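Local atomic coordinates of extracellular solute-binding protein, family 3 (Methylophaga aminisulfidivorans MP, PDB entry 5SV6), a protein that is of unknown function but, as a periplasmic-binding-protein-like MxaJ of solute-binding family 3, is probably linked to the methanol dehydrogenase system. Residues 138-143 against 209-214; 203-208 against 228-233; 163-168 against 245-250. All coordinates share one frame; numbering follows the deposited sequence.

Overall arrangement
All three contacts reach one mixed sheet. Interaction 1 is the middle one: its centre is about 10 Å from that of interaction 2 and about 14 Å from that of interaction 3. Interactions 2 and 3 do not touch, their centres being about 22 Å apart and their nearest atoms about 8 Å. Both links from interaction 1 mix a probable hydrogen bond with packing. Toward interaction 2, Ala209 N lies 2.9 Å from Glu203 O, and Ala212 CB packs 3.6 Å from Val204 CG2. Toward interaction 3, Trp143 NE1 lies 3.2 Å from Gln249 OE1, and Trp143 CE2 packs 3.4 Å from Met165 CB.

Interaction 1: residues 138-143 against 209-214; sequences LDIKNW and ADIAHI
The six-membered ring of Trp143 meets the imidazole of His213 edge-on, in a T-shaped (edge-to-face) stack that packs a loop against strand 211-215 in this periplasmic-binding-protein-like fold. Two measures support the assignment: the ring centroids are 4.6 Å apart, and the planes are inclined at 64°, far from parallel yet short of perpendicular. Trp143 CZ2 does the touching. It stands 3.3 Å above the imidazole plane, over the centre of the ring, and comes within 3.4 Å of His213 ND1. The CG of His213 is anti to the backbone N (chi1 -172°), which carries the imidazole off the strand and under the indole edge. Trp143 CB does not itself point at the strand; with CG beside its own backbone N (chi1 -81°), the six-membered half of the indole swings across to make the contact.

Both imidazole nitrogens have hydrogen-bond partners, ND1 in Ser162 OG and NE2 in Ser235 OG, and this fixes the rotation of a buried ring. Phe130 meets both aromatic rings. With a leucine at His213, the two serine hydroxyls would probably be left without their nitrogen partners and the Trp143 edge without a flat face to rest on.

Nearer the start of each segment the contact is purely apolar. Leu148 of helix 146-149 and Phe130 of strand 118-133 each touch both Ile140 and Ile211. These two isoleucines, each extended beyond CG1, reach toward one another tip to tip, with Ile140 CD1 3.6 Å from Ile211 CD1.

Interaction 2: residues 203-208 against 228-233; sequences EVVSGK and VPLKMV
Val205, in the last turn of helix 197-206, and Val228, just ahead of strand 230-234, bring the two backbones closest, with their CA atoms 6.2 Å apart. Gly207 is the first residue to leave helical phi/psi, with a positive phi of 87°, while its N still bonds to Val204 O at 3.0 Å. From Val228 onward the chain, as strand from Leu230, draws away from the helix, and what joins the segments is apolar packing.

Val205 lies at the middle of it. Its CG1, anti to the backbone N (chi1 168°), is set 3.8 Å from Val228 CG2. Its CG2, beside that N, lies between Leu230 CD1 at 3.9 Å and Val228 CG2 at 4.0 Å. Leu230 spans two helix residues because its methyls diverge: CD1 goes to Val205, and CD2 reaches Val204 CG1 at 4.0 Å.

In this periplasmic-binding-protein-like fold, helix 197-206 thus covers the beginning of strand 230-234, while Val223 of helix 216-224 also touches Leu230. The strand itself is held in the mixed sheet by backbone hydrogen bonds of Lys231 with Tyr132 and Val233 with Phe130, both of the antiparallel strand 118-133.

Interaction 3: residues 163-168 against 245-250; sequences EVMLRE and EGVRQQ
Val247, at the start of strand 247-257, is the first residue of its segment to touch helix 161-168, and it meets two consecutive helix residues. Its CG2 is 3.6 Å from Val164 CG1, the closest approach of the contact. The same methyl lies 3.7 Å from Met165 SE, the selenium of a selenomethionine. Bends at chi2 (-48°) and chi3 (-56°) of Met165 place SE against this methyl, and the two side chains lie alongside one another, running in opposite directions.

Arg248 makes no contact with the helix. Its NH1 donates to Gln250 O at 2.9 Å, with the acceptor in the guanidinium plane, and the same nitrogen forms a salt bridge with Glu237.

Gln249 turns back, its chain bent at chi2, and NE2 donates to Val247 O at 3.0 Å. The bond is nearly straight (167° at the hydrogen), yet the donor stands well above the carbonyl plane and is not on a lone pair. OE1 accepts from Trp143 NE1, and with both ends of the amide engaged its orientation is fixed. Thus held, NE2 lies 3.7 Å from Met165 CG. At Gln250 the side chain turns to another partner, NE2 bonding to Ser235 O.

The contact is helix-on-sheet packing within the periplasmic-binding-protein-like fold. Helix 161-168, which carries a salt bridge of its own between Arg167 NH2 and Glu163 OE2 at 3.1 Å, packs on two parts of the mixed sheet: Met165 touches Ala239 of strand 238-239, antiparallel partner of 247-257, while Leu166 packs on Phe154 and Ile156 of strand 154-156.

Interaction 1: residues 138-143 against 209-214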
ATOM      1  N   LEU A 138      21.975  -9.644  -9.490  1.00 22.15           N
ATOM      2  CA  LEU A 138      21.242 -10.238  -8.372  1.00 20.76           C
ATOM      3  C   LEU A 138      20.108 -11.171  -8.831  1.00 20.36           C
ATOM      4  O   LEU A 138      19.277 -10.788  -9.650  1.00 20.66           O
ATOM      5  CB  LEU A 138      20.679  -9.142  -7.470  1.00 20.32           C
ATOM      6  CG  LEU A 138      21.718  -8.322  -6.713  1.00 16.87           C
ATOM      7  CD1 LEU A 138      21.029  -7.238  -5.906  1.00 19.60           C
ATOM      8  CD2 LEU A 138      22.534  -9.241  -5.807  1.00 19.26           C
ATOM      9  N   ASP A 139      20.070 -12.382  -8.279  1.00 17.69           N
ATOM     10  CA  ASP A 139      19.018 -13.362  -8.578  1.00 19.08           C
ATOM     11  C   ASP A 139      18.019 -13.404  -7.425  1.00 17.09           C
ATOM     12  O   ASP A 139      18.214 -14.140  -6.466  1.00 19.42           O
ATOM     13  CB  ASP A 139      19.657 -14.750  -8.796  1.00 21.33           C
ATOM     14  CG  ASP A 139      18.632 -15.890  -8.916  1.00 20.85           C
ATOM     15  OD1 ASP A 139      17.398 -15.655  -8.891  1.00 18.86           O
ATOM     16  OD2 ASP A 139      19.083 -17.050  -9.051  1.00 15.51           O
ATOM     17  N   ILE A 140      16.946 -12.623  -7.506  1.00 14.58           N
ATOM     18  CA  ILE A 140      15.965 -12.638  -6.421  1.00 15.43           C
ATOM     19  C   ILE A 140      14.525 -12.760  -6.901  1.00 17.01           C
ATOM     20  O   ILE A 140      13.977 -11.843  -7.509  1.00 21.26           O
ATOM     21  CB  ILE A 140      16.135 -11.448  -5.449  1.00 18.24           C
ATOM     22  CG1 ILE A 140      17.476 -11.568  -4.716  1.00 18.81           C
ATOM     23  CG2 ILE A 140      14.985 -11.418  -4.427  1.00 16.62           C
ATOM     24  CD1 ILE A 140      17.749 -10.479  -3.730  1.00 18.50           C
ATOM     25  N   LYS A 141      13.926 -13.911  -6.620  1.00 13.79           N
ATOM     26  CA  LYS A 141      12.610 -14.240  -7.143  1.00 17.18           C
ATOM     27  C   LYS A 141      11.586 -14.369  -6.025  1.00 16.09           C
ATOM     28  O   LYS A 141      10.396 -14.125  -6.225  1.00 15.50           O
ATOM     29  CB  LYS A 141      12.670 -15.557  -7.919  1.00 17.75           C
ATOM     30  CG  LYS A 141      13.444 -15.474  -9.230  1.00 22.17           C
ATOM     31  CD  LYS A 141      12.573 -14.955 -10.374  1.00 26.33           C
ATOM     32  CE  LYS A 141      13.123 -15.379 -11.734  1.00 29.11           C
ATOM     33  NZ  LYS A 141      14.484 -14.830 -11.994  1.00 27.66           N
ATOM     34  N   ASN A 142      12.055 -14.764  -4.849  1.00 13.06           N
ATOM     35  CA  ASN A 142      11.150 -15.023  -3.740  1.00 13.43           C
ATOM     36  C   ASN A 142      11.909 -15.109  -2.431  1.00 12.37           C
ATOM     37  O   ASN A 142      13.128 -14.941  -2.410  1.00 14.80           O
ATOM     38  CB  ASN A 142      10.329 -16.300  -3.996  1.00 14.90           C
ATOM     39  CG  ASN A 142      11.195 -17.537  -4.170  1.00 16.13           C
ATOM     40  OD1 ASN A 142      12.197 -17.728  -3.474  1.00 14.74           O
ATOM     41  ND2 ASN A 142      10.801 -18.397  -5.104  1.00 18.96           N
ATOM     42  N   TRP A 143      11.194 -15.389  -1.343  1.00 13.86           N
ATOM     43  CA  TRP A 143      11.793 -15.354  -0.007  1.00 15.29           C
ATOM     44  C   TRP A 143      12.787 -16.477   0.274  1.00 18.62           C
ATOM     45  O   TRP A 143      13.552 -16.412   1.242  1.00 18.61           O
ATOM     46  CB  TRP A 143      10.701 -15.304   1.067  1.00 14.31           C
ATOM     47  CG  TRP A 143      10.155 -13.929   1.279  1.00 12.68           C
ATOM     48  CD1 TRP A 143       8.924 -13.464   0.918  1.00 14.74           C
ATOM     49  CD2 TRP A 143      10.834 -12.828   1.893  1.00 12.68           C
ATOM     50  NE1 TRP A 143       8.790 -12.147   1.281  1.00 12.02           N
ATOM     51  CE2 TRP A 143       9.949 -11.733   1.883  1.00 12.99           C
ATOM     52  CE3 TRP A 143      12.098 -12.667   2.463  1.00 12.65           C
ATOM     53  CZ2 TRP A 143      10.290 -10.486   2.424  1.00 11.61           C
ATOM     54  CZ3 TRP A 143      12.436 -11.421   3.002  1.00 12.94           C
ATOM     55  CH2 TRP A 143      11.536 -10.355   2.974  1.00  9.78           C
ATOM     56  N   ALA A 209      20.403   0.427   1.806  1.00 12.88           N
ATOM     57  CA  ALA A 209      19.675  -0.827   1.916  1.00 13.51           C
ATOM     58  C   ALA A 209      20.163  -1.772   0.829  1.00 13.39           C
ATOM     59  O   ALA A 209      20.333  -1.368  -0.316  1.00 14.09           O
ATOM     60  CB  ALA A 209      18.167  -0.599   1.792  1.00 10.87           C
ATOM     61  N   ASP A 210      20.404  -3.030   1.183  1.00 11.04           N
ATOM     62  CA  ASP A 210      20.683  -4.040   0.165  1.00 11.50           C
ATOM     63  C   ASP A 210      19.460  -4.248  -0.715  1.00 11.03           C
ATOM     64  O   ASP A 210      19.574  -4.560  -1.907  1.00 10.79           O
ATOM     65  CB  ASP A 210      21.047  -5.365   0.835  1.00 13.41           C
ATOM     66  CG  ASP A 210      22.348  -5.287   1.587  1.00 15.09           C
ATOM     67  OD1 ASP A 210      23.333  -4.828   0.982  1.00 18.45           O
ATOM     68  OD2 ASP A 210      22.378  -5.673   2.774  1.00 14.85           O
ATOM     69  N   ILE A 211      18.281  -4.073  -0.120  1.00 11.02           N
ATOM     70  CA  ILE A 211      17.029  -4.409  -0.798  1.00 10.50           C
ATOM     71  C   ILE A 211      15.848  -3.867  -0.007  1.00  8.73           C
ATOM     72  O   ILE A 211      15.958  -3.627   1.191  1.00  8.36           O
ATOM     73  CB  ILE A 211      16.885  -5.945  -0.938  1.00  9.75           C
ATOM     74  CG1 ILE A 211      15.808  -6.317  -1.963  1.00  9.76           C
ATOM     75  CG2 ILE A 211      16.621  -6.588   0.425  1.00 10.97           C
ATOM     76  CD1 ILE A 211      15.777  -7.805  -2.303  1.00 10.05           C
ATOM     77  N   ALA A 212      14.727  -3.644  -0.687  1.00  8.49           N
ATOM     78  CA  ALA A 212      13.498  -3.286  -0.001  1.00  7.86           C
ATOM     79  C   ALA A 212      12.459  -4.333  -0.324  1.00  8.91           C
ATOM     80  O   ALA A 212      12.538  -5.010  -1.352  1.00  7.31           O
ATOM     81  CB  ALA A 212      13.004  -1.896  -0.432  1.00  7.58           C
ATOM     82  N   HIS A 213      11.494  -4.486   0.574  1.00  8.60           N
ATOM     83  CA  HIS A 213      10.339  -5.326   0.296  1.00  8.36           C
ATOM     84  C   HIS A 213       9.150  -4.501   0.743  1.00  9.37           C
ATOM     85  O   HIS A 213       8.959  -4.275   1.941  1.00  8.92           O
ATOM     86  CB  HIS A 213      10.432  -6.661   1.038  1.00  7.77           C
ATOM     87  CG  HIS A 213       9.375  -7.646   0.646  1.00  9.05           C
ATOM     88  ND1 HIS A 213       8.277  -7.914   1.433  1.00  9.76           N
ATOM     89  CD2 HIS A 213       9.253  -8.434  -0.449  1.00  9.74           C
ATOM     90  CE1 HIS A 213       7.528  -8.832   0.847  1.00 10.25           C
ATOM     91  NE2 HIS A 213       8.093  -9.158  -0.302  1.00  9.96           N
ATOM     92  N   ILE A 214       8.382  -4.024  -0.234  1.00  8.76           N
ATOM     93  CA  ILE A 214       7.414  -2.946  -0.031  1.00 10.76           C
ATOM     94  C   ILE A 214       6.140  -3.284  -0.779  1.00  8.86           C
ATOM     95  O   ILE A 214       6.198  -3.868  -1.857  1.00  8.22           O
ATOM     96  CB  ILE A 214       7.933  -1.600  -0.642  1.00  9.79           C
ATOM     97  CG1 ILE A 214       9.330  -1.267  -0.140  1.00 13.95           C
ATOM     98  CG2 ILE A 214       6.985  -0.433  -0.346  1.00 12.77           C
ATOM     99  CD1 ILE A 214       9.377  -1.157   1.363  1.00 13.01           C
TER

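Interaction 2: residues 203-208 against 228-233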
ATOM      1  N   GLU A 203      16.543   4.466  -0.062  1.00 12.51           N
ATOM      2  CA  GLU A 203      17.578   3.700   0.639  1.00 11.38           C
ATOM      3  C   GLU A 203      18.229   2.663  -0.278  1.00 13.33           C
ATOM      4  O   GLU A 203      19.419   2.373  -0.158  1.00 13.41           O
ATOM      5  CB  GLU A 203      16.977   3.000   1.854  1.00 12.83           C
ATOM      6  CG  GLU A 203      16.607   3.942   2.978  1.00 13.10           C
ATOM      7  CD  GLU A 203      17.826   4.564   3.621  1.00 16.04           C
ATOM      8  OE1 GLU A 203      18.591   3.830   4.279  1.00 13.80           O
ATOM      9  OE2 GLU A 203      18.030   5.783   3.456  1.00 17.16           O
ATOM     10  N   VAL A 204      17.437   2.096  -1.179  1.00 11.66           N
ATOM     11  CA  VAL A 204      17.963   1.160  -2.168  1.00 12.60           C
ATOM     12  C   VAL A 204      18.800   1.907  -3.202  1.00 14.32           C
ATOM     13  O   VAL A 204      19.914   1.502  -3.525  1.00 14.11           O
ATOM     14  CB  VAL A 204      16.846   0.378  -2.877  1.00 11.98           C
ATOM     15  CG1 VAL A 204      17.444  -0.594  -3.919  1.00  9.17           C
ATOM     16  CG2 VAL A 204      15.988  -0.378  -1.858  1.00 12.26           C
ATOM     17  N   VAL A 205      18.262   3.010  -3.707  1.00 15.60           N
ATOM     18  CA  VAL A 205      18.995   3.851  -4.653  1.00 15.59           C
ATOM     19  C   VAL A 205      20.353   4.273  -4.089  1.00 16.97           C
ATOM     20  O   VAL A 205      21.360   4.270  -4.805  1.00 17.85           O
ATOM     21  CB  VAL A 205      18.173   5.094  -5.043  1.00 15.54           C
ATOM     22  CG1 VAL A 205      19.029   6.105  -5.793  1.00 17.34           C
ATOM     23  CG2 VAL A 205      16.958   4.681  -5.856  1.00 15.24           C
ATOM     24  N   SER A 206      20.378   4.603  -2.801  1.00 15.68           N
ATOM     25  CA  SER A 206      21.599   5.063  -2.143  1.00 17.43           C
ATOM     26  C   SER A 206      22.547   3.922  -1.790  1.00 19.23           C
ATOM     27  O   SER A 206      23.731   4.146  -1.531  1.00 18.91           O
ATOM     28  CB  SER A 206      21.264   5.847  -0.872  1.00 16.27           C
ATOM     29  OG  SER A 206      20.955   4.974   0.208  1.00 16.21           O
ATOM     30  N   GLY A 207      22.028   2.696  -1.762  1.00 18.47           N
ATOM     31  CA  GLY A 207      22.845   1.550  -1.423  1.00 15.80           C
ATOM     32  C   GLY A 207      22.921   1.289   0.069  1.00 17.23           C
ATOM     33  O   GLY A 207      23.543   0.318   0.502  1.00 17.18           O
ATOM     34  N   LYS A 208      22.279   2.142   0.861  1.00 14.21           N
ATOM     35  CA  LYS A 208      22.230   1.941   2.299  1.00 16.74           C
ATOM     36  C   LYS A 208      21.397   0.713   2.642  1.00 17.70           C
ATOM     37  O   LYS A 208      21.639   0.047   3.650  1.00 15.61           O
ATOM     38  CB  LYS A 208      21.676   3.177   3.014  1.00 18.06           C
ATOM     39  CG  LYS A 208      22.620   4.368   3.017  1.00 20.60           C
ATOM     40  CD  LYS A 208      23.909   4.059   3.765  1.00 25.58           C
ATOM     41  CE  LYS A 208      24.849   5.259   3.758  1.00 31.45           C
ATOM     42  NZ  LYS A 208      24.334   6.400   4.584  1.00 31.91           N
ATOM     43  N   VAL A 228      18.634   5.605 -10.219  1.00 22.03           N
ATOM     44  CA  VAL A 228      19.340   4.450 -10.766  1.00 21.56           C
ATOM     45  C   VAL A 228      18.319   3.372 -11.096  1.00 19.42           C
ATOM     46  O   VAL A 228      17.289   3.274 -10.426  1.00 18.19           O
ATOM     47  CB  VAL A 228      20.389   3.880  -9.791  1.00 22.26           C
ATOM     48  CG1 VAL A 228      21.546   4.853  -9.617  1.00 24.93           C
ATOM     49  CG2 VAL A 228      19.753   3.517  -8.447  1.00 20.01           C
ATOM     50  N   PRO A 229      18.592   2.564 -12.138  1.00 20.10           N
ATOM     51  CA  PRO A 229      17.584   1.595 -12.576  1.00 19.48           C
ATOM     52  C   PRO A 229      17.325   0.556 -11.488  1.00 16.59           C
ATOM     53  O   PRO A 229      18.275  -0.021 -10.967  1.00 16.40           O
ATOM     54  CB  PRO A 229      18.239   0.927 -13.790  1.00 18.21           C
ATOM     55  CG  PRO A 229      19.300   1.873 -14.235  1.00 21.76           C
ATOM     56  CD  PRO A 229      19.792   2.537 -12.989  1.00 21.42           C
ATOM     57  N   LEU A 230      16.058   0.335 -11.155  1.00 15.40           N
ATOM     58  CA  LEU A 230      15.707  -0.636 -10.126  1.00 16.14           C
ATOM     59  C   LEU A 230      14.856  -1.746 -10.713  1.00 15.03           C
ATOM     60  O   LEU A 230      14.133  -1.542 -11.691  1.00 15.19           O
ATOM     61  CB  LEU A 230      14.932   0.036  -8.987  1.00 12.32           C
ATOM     62  CG  LEU A 230      15.619   1.188  -8.243  1.00 16.02           C
ATOM     63  CD1 LEU A 230      14.711   1.698  -7.128  1.00 13.20           C
ATOM     64  CD2 LEU A 230      16.974   0.779  -7.669  1.00 14.01           C
ATOM     65  N   LYS A 231      14.948  -2.922 -10.113  1.00 12.99           N
ATOM     66  CA  LYS A 231      14.032  -3.998 -10.419  1.00 14.47           C
ATOM     67  C   LYS A 231      12.979  -4.038  -9.336  1.00 15.11           C
ATOM     68  O   LYS A 231      13.285  -3.803  -8.165  1.00 12.90           O
ATOM     69  CB  LYS A 231      14.767  -5.340 -10.454  1.00 18.00           C
ATOM     70  CG  LYS A 231      15.543  -5.590 -11.739  1.00 22.82           C
ATOM     71  CD  LYS A 231      15.792  -7.086 -11.945  1.00 28.06           C
ATOM     72  CE  LYS A 231      14.488  -7.834 -12.206  1.00 23.14           C
ATOM     73  NZ  LYS A 231      14.721  -9.274 -12.511  1.00 31.59           N
HETATM   74  N   MSE A 232      11.742  -4.335  -9.726  1.00 13.66           N
HETATM   75  CA  MSE A 232      10.668  -4.564  -8.767  1.00 11.40           C
HETATM   76  C   MSE A 232      10.010  -5.913  -9.064  1.00 14.35           C
HETATM   77  O   MSE A 232       9.292  -6.069 -10.054  1.00 14.39           O
HETATM   78  CB  MSE A 232       9.642  -3.424  -8.813  1.00 11.75           C
HETATM   79  CG  MSE A 232       8.556  -3.543  -7.738  1.00 13.38           C
HETATM   80 SE   MSE A 232       7.345  -1.996  -7.649  1.00 27.60          SE
HETATM   81  CE  MSE A 232       6.725  -2.009  -9.488  1.00 13.79           C
ATOM     82  N   VAL A 233      10.281  -6.896  -8.217  1.00 10.91           N
ATOM     83  CA  VAL A 233       9.813  -8.250  -8.440  1.00 11.21           C
ATOM     84  C   VAL A 233       8.714  -8.574  -7.443  1.00 11.00           C
ATOM     85  O   VAL A 233       8.968  -8.632  -6.242  1.00  9.36           O
ATOM     86  CB  VAL A 233      10.971  -9.264  -8.280  1.00 11.41           C
ATOM     87  CG1 VAL A 233      10.467 -10.690  -8.464  1.00  9.86           C
ATOM     88  CG2 VAL A 233      12.092  -8.952  -9.273  1.00 10.82           C
TER

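Interaction 3: residues 163-168 against 245-250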
ATOM      1  N   GLU A 163       7.891  -8.290   7.498  1.00 12.33           N
ATOM      2  CA  GLU A 163       8.449  -8.557   8.819  1.00 12.02           C
ATOM      3  C   GLU A 163       8.366 -10.043   9.150  1.00 13.57           C
ATOM      4  O   GLU A 163       9.335 -10.639   9.595  1.00 13.44           O
ATOM      5  CB  GLU A 163       7.741  -7.735   9.912  1.00 15.59           C
ATOM      6  CG  GLU A 163       8.413  -7.913  11.263  1.00 19.86           C
ATOM      7  CD  GLU A 163       7.715  -7.200  12.414  1.00 21.78           C
ATOM      8  OE1 GLU A 163       6.898  -6.284  12.175  1.00 19.76           O
ATOM      9  OE2 GLU A 163       7.999  -7.572  13.568  1.00 24.71           O
ATOM     10  N   VAL A 164       7.198 -10.634   8.927  1.00 14.26           N
ATOM     11  CA  VAL A 164       7.008 -12.064   9.158  1.00 16.14           C
ATOM     12  C   VAL A 164       8.074 -12.875   8.416  1.00 13.31           C
ATOM     13  O   VAL A 164       8.681 -13.767   8.984  1.00 15.62           O
ATOM     14  CB  VAL A 164       5.585 -12.520   8.739  1.00 16.46           C
ATOM     15  CG1 VAL A 164       5.364 -13.991   9.091  1.00 17.10           C
ATOM     16  CG2 VAL A 164       4.524 -11.643   9.417  1.00 15.28           C
HETATM   17  N   MSE A 165       8.343 -12.519   7.164  1.00 13.84           N
HETATM   18  CA  MSE A 165       9.301 -13.272   6.359  1.00 14.57           C
HETATM   19  C   MSE A 165      10.760 -13.001   6.724  1.00 14.57           C
HETATM   20  O   MSE A 165      11.618 -13.870   6.568  1.00 14.22           O
HETATM   21  CB  MSE A 165       9.066 -13.024   4.867  1.00 13.92           C
HETATM   22  CG  MSE A 165       7.710 -13.493   4.368  1.00 13.10           C
HETATM   23 SE   MSE A 165       7.315 -15.329   4.966  1.00 25.15          SE
HETATM   24  CE  MSE A 165       8.891 -16.244   4.238  1.00 18.10           C
ATOM     25  N   LEU A 166      11.046 -11.801   7.218  1.00 14.85           N
ATOM     26  CA  LEU A 166      12.405 -11.489   7.656  1.00 14.24           C
ATOM     27  C   LEU A 166      12.756 -12.325   8.888  1.00 16.01           C
ATOM     28  O   LEU A 166      13.885 -12.808   9.036  1.00 17.08           O
ATOM     29  CB  LEU A 166      12.544  -9.992   7.952  1.00 14.61           C
ATOM     30  CG  LEU A 166      13.821  -9.319   7.442  1.00 18.21           C
ATOM     31  CD1 LEU A 166      14.085  -9.644   5.976  1.00 13.10           C
ATOM     32  CD2 LEU A 166      13.783  -7.799   7.664  1.00 12.09           C
ATOM     33  N   ARG A 167      11.781 -12.495   9.771  1.00 15.66           N
ATOM     34  CA  ARG A 167      11.966 -13.378  10.918  1.00 17.67           C
ATOM     35  C   ARG A 167      12.157 -14.811  10.433  1.00 17.88           C
ATOM     36  O   ARG A 167      13.056 -15.519  10.889  1.00 19.38           O
ATOM     37  CB  ARG A 167      10.761 -13.309  11.846  1.00 18.43           C
ATOM     38  CG  ARG A 167      10.507 -11.937  12.440  1.00 19.17           C
ATOM     39  CD  ARG A 167       9.351 -12.011  13.414  1.00 20.00           C
ATOM     40  NE  ARG A 167       9.093 -10.745  14.084  1.00 22.54           N
ATOM     41  CZ  ARG A 167       9.581 -10.429  15.277  1.00 24.32           C
ATOM     42  NH1 ARG A 167      10.358 -11.294  15.917  1.00 23.89           N
ATOM     43  NH2 ARG A 167       9.288  -9.259  15.832  1.00 26.22           N
ATOM     44  N   GLU A 168      11.318 -15.222   9.486  1.00 17.83           N
ATOM     45  CA  GLU A 168      11.399 -16.563   8.919  1.00 19.55           C
ATOM     46  C   GLU A 168      12.804 -16.906   8.423  1.00 20.16           C
ATOM     47  O   GLU A 168      13.292 -18.006   8.675  1.00 18.67           O
ATOM     48  CB  GLU A 168      10.380 -16.753   7.787  1.00 19.85           C
ATOM     49  CG  GLU A 168      10.545 -18.068   7.015  1.00 23.66           C
ATOM     50  CD  GLU A 168      10.197 -19.297   7.849  1.00 25.87           C
ATOM     51  OE1 GLU A 168       9.548 -19.137   8.903  1.00 25.62           O
ATOM     52  OE2 GLU A 168      10.564 -20.425   7.442  1.00 28.10           O
ATOM     53  N   GLU A 245       2.552 -20.983   9.164  1.00 37.51           N
ATOM     54  CA  GLU A 245       1.712 -21.259   7.998  1.00 34.84           C
ATOM     55  C   GLU A 245       2.137 -20.334   6.861  1.00 24.72           C
ATOM     56  O   GLU A 245       3.014 -19.500   7.046  1.00 25.56           O
ATOM     57  CB  GLU A 245       0.231 -21.058   8.328  1.00 36.53           C
ATOM     58  CG  GLU A 245      -0.194 -21.652   9.672  1.00 37.61           C
ATOM     59  CD  GLU A 245       0.066 -23.148   9.772  1.00 36.61           C
ATOM     60  OE1 GLU A 245       0.736 -23.573  10.738  1.00 39.21           O
ATOM     61  OE2 GLU A 245      -0.410 -23.902   8.894  1.00 38.46           O
ATOM     62  N   GLY A 246       1.529 -20.481   5.688  1.00 21.83           N
ATOM     63  CA  GLY A 246       1.902 -19.660   4.550  1.00 18.13           C
ATOM     64  C   GLY A 246       1.545 -18.197   4.772  1.00 19.71           C
ATOM     65  O   GLY A 246       0.492 -17.896   5.323  1.00 20.40           O
ATOM     66  N   VAL A 247       2.427 -17.296   4.345  1.00 18.68           N
ATOM     67  CA  VAL A 247       2.251 -15.857   4.557  1.00 16.74           C
ATOM     68  C   VAL A 247       1.846 -15.161   3.252  1.00 14.99           C
ATOM     69  O   VAL A 247       2.630 -15.097   2.307  1.00 12.29           O
ATOM     70  CB  VAL A 247       3.548 -15.228   5.135  1.00 15.71           C
ATOM     71  CG1 VAL A 247       3.361 -13.743   5.448  1.00 15.90           C
ATOM     72  CG2 VAL A 247       3.988 -15.982   6.395  1.00 17.80           C
ATOM     73  N   ARG A 248       0.610 -14.666   3.205  1.00 12.18           N
ATOM     74  CA  ARG A 248       0.078 -14.000   2.017  1.00 12.79           C
ATOM     75  C   ARG A 248       0.864 -12.733   1.683  1.00 12.05           C
ATOM     76  O   ARG A 248       1.139 -11.922   2.564  1.00 13.35           O
ATOM     77  CB  ARG A 248      -1.407 -13.663   2.223  1.00 14.08           C
ATOM     78  CG  ARG A 248      -2.045 -12.901   1.069  1.00 13.40           C
ATOM     79  CD  ARG A 248      -3.569 -12.828   1.222  1.00 16.35           C
ATOM     80  NE  ARG A 248      -4.186 -14.104   0.880  1.00 15.64           N
ATOM     81  CZ  ARG A 248      -4.438 -14.489  -0.369  1.00 18.75           C
ATOM     82  NH1 ARG A 248      -4.131 -13.694  -1.396  1.00 15.06           N
ATOM     83  NH2 ARG A 248      -4.998 -15.669  -0.595  1.00 14.49           N
ATOM     84  N   GLN A 249       1.233 -12.571   0.416  1.00 12.61           N
ATOM     85  CA  GLN A 249       1.987 -11.391  -0.026  1.00 10.42           C
ATOM     86  C   GLN A 249       1.212 -10.576  -1.056  1.00 10.96           C
ATOM     87  O   GLN A 249       1.648  -9.490  -1.441  1.00  9.85           O
ATOM     88  CB  GLN A 249       3.308 -11.815  -0.664  1.00 11.07           C
ATOM     89  CG  GLN A 249       4.043 -12.898   0.087  1.00 16.37           C
ATOM     90  CD  GLN A 249       4.859 -12.358   1.229  1.00 15.87           C
ATOM     91  OE1 GLN A 249       5.685 -11.468   1.042  1.00 15.93           O
ATOM     92  NE2 GLN A 249       4.643 -12.904   2.427  1.00 15.25           N
ATOM     93  N   GLN A 250       0.088 -11.120  -1.519  1.00  9.91           N
ATOM     94  CA  GLN A 250      -0.743 -10.470  -2.534  1.00 10.34           C
ATOM     95  C   GLN A 250      -2.147 -10.249  -1.983  1.00 11.37           C
ATOM     96  O   GLN A 250      -2.718 -11.143  -1.371  1.00  9.47           O
ATOM     97  CB  GLN A 250      -0.815 -11.326  -3.806  1.00 10.96           C
ATOM     98  CG  GLN A 250       0.504 -11.471  -4.541  1.00  9.70           C
ATOM     99  CD  GLN A 250       0.395 -12.345  -5.787  1.00 14.70           C
ATOM    100  OE1 GLN A 250      -0.702 -12.608  -6.286  1.00 12.02           O
ATOM    101  NE2 GLN A 250       1.537 -12.767  -6.311  1.00 12.06           N
TER